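Local atomic coordinates of amphiphysin (Drosophila melanogaster, PDB entry 1URU), a protein that probably binds membranes and senses or promotes their curvature during endocytosis through its dimeric, coiled-coil BAR domain. Residues S74-C82 against L95-W106. Residues are numbered along the deposited sequence; the frame is centred on the assembly and turned at random.
Sequences SKTLMDSVC and LQAQTGASESLW
Cys82 SG and Thr99 CG2 are brought side by side by their first torsions: the sulfur stands anti to the carbonyl carbon (chi1 -75°), while the threonine methyl is anti to its backbone N, so that CG2 lies 3.8 Å from SG. They join the first two helices of the BAR-domain coiled coil, 35-84 and 92-156, whose segments run antiparallel at 175° with axes 10.2 Å apart. Small, slim residues suit such an interior: Cys82 fills the seam without bulk, and Thr99 offers its methyl to SG and to CB of Met78, here selenomethionine. Leu95 adds its branched end, CD2 resting 3.8 Å from Cys82 CA and near Val81 CG1, while its side chain also meets Leu229 of helix 172-239. Val81 packs against Leu208 of the second subunit, placing helix 35-84 beside the dimer interface. At the more open flank, Gln96 bends at chi2 and lays its amide against Cys82, NE2 3.4 Å from CB. Lys75 and Glu103 cross obliquely there, their CG methylenes packing 4.0 Å apart while Lys75 CG also lies against the carboxylate carbon CD of Glu103. NZ of Lys75 forms a salt bridge with Asp79 OD2, 3.3 Å away one turn along its helix, its hydrogen bond weak; Glu103 OE1 is too far for a direct pair. Asp79 OD1 and Glu103 OE2 are 4.2 Å apart, a like-charge proximity that the nearby ammonium probably moderates. With an alanine in place of Glu103, the methylenes of Lys75 would probably lose their packing partner and the lysine chain become freer to turn. At the end away from Cys82, Trp106, edge-to-face with Phe218, receives Ser74 on one face of its indole, the serine CB sitting 3.7 Å above the plane, displaced toward the rim, near NE1.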
loop_
_atom_site.group_PDB
_atom_site.type_symbol
_atom_site.label_atom_id
_atom_site.label_comp_id
_atom_site.label_asym_id
_atom_site.label_seq_id
_atom_site.Cartn_x
_atom_site.Cartn_y
_atom_site.Cartn_z
ATOM N N SER A 74 4.427 4.371 -5.358
ATOM C CA SER A 74 5.855 4.110 -5.478
ATOM C C SER A 74 6.372 4.634 -6.818
ATOM O O SER A 74 7.544 5.018 -6.950
ATOM C CB SER A 74 6.112 2.605 -5.365
ATOM O OG SER A 74 7.485 2.291 -5.531
ATOM N N LYS A 75 5.462 4.660 -7.795
ATOM C CA LYS A 75 5.731 5.017 -9.174
ATOM C C LYS A 75 5.840 6.529 -9.265
ATOM O O LYS A 75 6.833 7.047 -9.772
ATOM C CB LYS A 75 4.586 4.494 -10.062
ATOM C CG LYS A 75 4.896 4.301 -11.571
ATOM C CD LYS A 75 4.979 5.622 -12.319
ATOM C CE LYS A 75 4.484 5.533 -13.753
ATOM N NZ LYS A 75 3.776 6.816 -14.145
ATOM N N THR A 76 4.836 7.245 -8.767
ATOM C CA THR A 76 4.890 8.708 -8.796
ATOM C C THR A 76 6.024 9.242 -7.915
ATOM O O THR A 76 6.518 10.338 -8.174
ATOM C CB THR A 76 3.578 9.373 -8.344
ATOM O OG1 THR A 76 3.350 9.096 -6.959
ATOM C CG2 THR A 76 2.365 8.812 -9.067
ATOM N N LEU A 77 6.429 8.484 -6.886
ATOM C CA LEU A 77 7.531 8.903 -6.007
ATOM C C LEU A 77 8.838 8.669 -6.693
ATOM O O LEU A 77 9.742 9.464 -6.576
ATOM C CB LEU A 77 7.539 8.162 -4.654
ATOM C CG LEU A 77 8.763 8.354 -3.743
ATOM C CD1 LEU A 77 8.898 9.799 -3.351
ATOM C CD2 LEU A 77 8.694 7.499 -2.496
HETATM N N MSE A 78 8.956 7.552 -7.390
HETATM C CA MSE A 78 10.209 7.231 -8.078
HETATM C C MSE A 78 10.389 8.145 -9.284
HETATM O O MSE A 78 11.497 8.477 -9.652
HETATM C CB MSE A 78 10.240 5.753 -8.460
HETATM C CG MSE A 78 10.410 4.867 -7.243
HETATM SE SE MSE A 78 12.103 5.242 -6.207
HETATM C CE MSE A 78 13.313 4.874 -7.639
ATOM N N ASP A 79 9.275 8.594 -9.847
ATOM C CA ASP A 79 9.286 9.505 -10.968
ATOM C C ASP A 79 9.820 10.826 -10.485
ATOM O O ASP A 79 10.390 11.571 -11.259
ATOM C CB ASP A 79 7.862 9.721 -11.522
ATOM C CG ASP A 79 7.357 8.561 -12.373
ATOM O OD1 ASP A 79 8.098 7.566 -12.591
ATOM O OD2 ASP A 79 6.200 8.581 -12.854
ATOM N N SER A 80 9.586 11.126 -9.212
ATOM C CA SER A 80 10.150 12.311 -8.565
ATOM C C SER A 80 11.620 12.193 -8.295
ATOM O O SER A 80 12.345 13.142 -8.517
ATOM C CB SER A 80 9.497 12.566 -7.231
ATOM O OG SER A 80 8.478 13.486 -7.423
ATOM N N VAL A 81 12.042 11.055 -7.752
ATOM C CA VAL A 81 13.433 10.846 -7.432
ATOM C C VAL A 81 14.208 10.950 -8.739
ATOM O O VAL A 81 15.280 11.555 -8.779
ATOM C CB VAL A 81 13.703 9.470 -6.814
ATOM C CG1 VAL A 81 15.188 9.244 -6.699
ATOM C CG2 VAL A 81 13.046 9.338 -5.444
ATOM N N CYS A 82 13.647 10.372 -9.804
ATOM C CA CYS A 82 14.275 10.411 -11.115
ATOM C C CYS A 82 14.331 11.855 -11.622
ATOM O O CYS A 82 15.343 12.256 -12.172
ATOM C CB CYS A 82 13.563 9.479 -12.098
ATOM S SG CYS A 82 13.909 7.699 -11.848
ATOM N N LEU A 95 19.893 4.928 -12.475
ATOM C CA LEU A 95 18.752 5.185 -11.607
ATOM C C LEU A 95 17.482 5.014 -12.390
ATOM O O LEU A 95 16.574 4.310 -11.945
ATOM C CB LEU A 95 18.802 6.605 -11.054
ATOM C CG LEU A 95 17.646 7.065 -10.175
ATOM C CD1 LEU A 95 17.892 6.610 -8.774
ATOM C CD2 LEU A 95 17.509 8.559 -10.218
ATOM N N GLN A 96 17.411 5.654 -13.556
ATOM C CA GLN A 96 16.278 5.476 -14.448
ATOM C C GLN A 96 16.023 3.993 -14.600
ATOM O O GLN A 96 14.886 3.558 -14.509
ATOM C CB GLN A 96 16.554 6.048 -15.825
ATOM C CG GLN A 96 16.765 7.534 -15.881
ATOM C CD GLN A 96 15.520 8.332 -15.533
ATOM O OE1 GLN A 96 14.413 7.985 -15.952
ATOM N NE2 GLN A 96 15.701 9.406 -14.767
ATOM N N ALA A 97 17.096 3.226 -14.790
ATOM C CA ALA A 97 17.005 1.819 -15.155
ATOM C C ALA A 97 16.459 0.956 -14.031
ATOM O O ALA A 97 15.562 0.123 -14.230
ATOM C CB ALA A 97 18.374 1.304 -15.577
ATOM N N GLN A 98 17.011 1.167 -12.844
ATOM C CA GLN A 98 16.686 0.347 -11.695
ATOM C C GLN A 98 15.285 0.698 -11.178
ATOM O O GLN A 98 14.616 -0.098 -10.533
ATOM C CB GLN A 98 17.736 0.555 -10.621
ATOM C CG GLN A 98 18.059 -0.702 -9.858
ATOM C CD GLN A 98 18.986 -1.632 -10.580
ATOM O OE1 GLN A 98 19.877 -1.198 -11.292
ATOM N NE2 GLN A 98 18.799 -2.929 -10.370
ATOM N N THR A 99 14.859 1.904 -11.498
ATOM C CA THR A 99 13.506 2.358 -11.254
ATOM C C THR A 99 12.491 1.659 -12.150
ATOM O O THR A 99 11.442 1.235 -11.675
ATOM C CB THR A 99 13.476 3.860 -11.506
ATOM O OG1 THR A 99 13.997 4.515 -10.354
ATOM C CG2 THR A 99 12.053 4.411 -11.691
ATOM N N GLY A 100 12.784 1.569 -13.447
ATOM C CA GLY A 100 11.917 0.865 -14.377
ATOM C C GLY A 100 11.793 -0.607 -13.994
ATOM O O GLY A 100 10.699 -1.172 -14.021
ATOM N N ALA A 101 12.906 -1.217 -13.602
ATOM C CA ALA A 101 12.909 -2.589 -13.124
ATOM C C ALA A 101 11.882 -2.803 -12.002
ATOM O O ALA A 101 11.201 -3.838 -11.955
ATOM C CB ALA A 101 14.313 -2.966 -12.639
ATOM N N SER A 102 11.793 -1.814 -11.108
ATOM C CA SER A 102 10.853 -1.815 -9.992
ATOM C C SER A 102 9.396 -1.733 -10.434
ATOM O O SER A 102 8.539 -2.420 -9.887
ATOM C CB SER A 102 11.160 -0.643 -9.065
ATOM O OG SER A 102 10.333 -0.687 -7.920
ATOM N N GLU A 103 9.110 -0.887 -11.417
ATOM C CA GLU A 103 7.749 -0.757 -11.927
ATOM C C GLU A 103 7.202 -2.106 -12.357
ATOM O O GLU A 103 6.023 -2.382 -12.175
ATOM C CB GLU A 103 7.682 0.224 -13.109
ATOM C CG GLU A 103 7.658 1.698 -12.706
ATOM C CD GLU A 103 7.402 2.637 -13.884
ATOM O OE1 GLU A 103 6.476 2.380 -14.684
ATOM O OE2 GLU A 103 8.129 3.645 -14.019
ATOM N N SER A 104 8.070 -2.930 -12.935
ATOM C CA SER A 104 7.702 -4.233 -13.467
ATOM C C SER A 104 7.509 -5.283 -12.408
ATOM O O SER A 104 6.615 -6.091 -12.526
ATOM C CB SER A 104 8.772 -4.708 -14.433
ATOM O OG SER A 104 8.765 -3.873 -15.574
ATOM N N LEU A 105 8.353 -5.292 -11.377
ATOM C CA LEU A 105 8.170 -6.229 -10.269
ATOM C C LEU A 105 6.839 -5.945 -9.589
ATOM O O LEU A 105 6.095 -6.867 -9.260
ATOM C CB LEU A 105 9.269 -6.107 -9.237
ATOM C CG LEU A 105 10.657 -6.504 -9.700
ATOM C CD1 LEU A 105 11.674 -6.112 -8.644
ATOM C CD2 LEU A 105 10.740 -7.985 -9.966
ATOM N N TRP A 106 6.557 -4.665 -9.372
ATOM C CA TRP A 106 5.310 -4.281 -8.751
ATOM C C TRP A 106 4.150 -4.755 -9.617
ATOM O O TRP A 106 3.096 -5.116 -9.099
ATOM C CB TRP A 106 5.218 -2.763 -8.565
ATOM C CG TRP A 106 5.756 -2.206 -7.240
ATOM C CD1 TRP A 106 6.991 -1.640 -7.021
ATOM C CD2 TRP A 106 5.064 -2.140 -5.984
ATOM N NE1 TRP A 106 7.096 -1.227 -5.717
ATOM C CE2 TRP A 106 5.934 -1.520 -5.054
ATOM C CE3 TRP A 106 3.790 -2.534 -5.548
ATOM C CZ2 TRP A 106 5.571 -1.281 -3.717
ATOM C CZ3 TRP A 106 3.429 -2.296 -4.211
ATOM C CH2 TRP A 106 4.317 -1.674 -3.317
#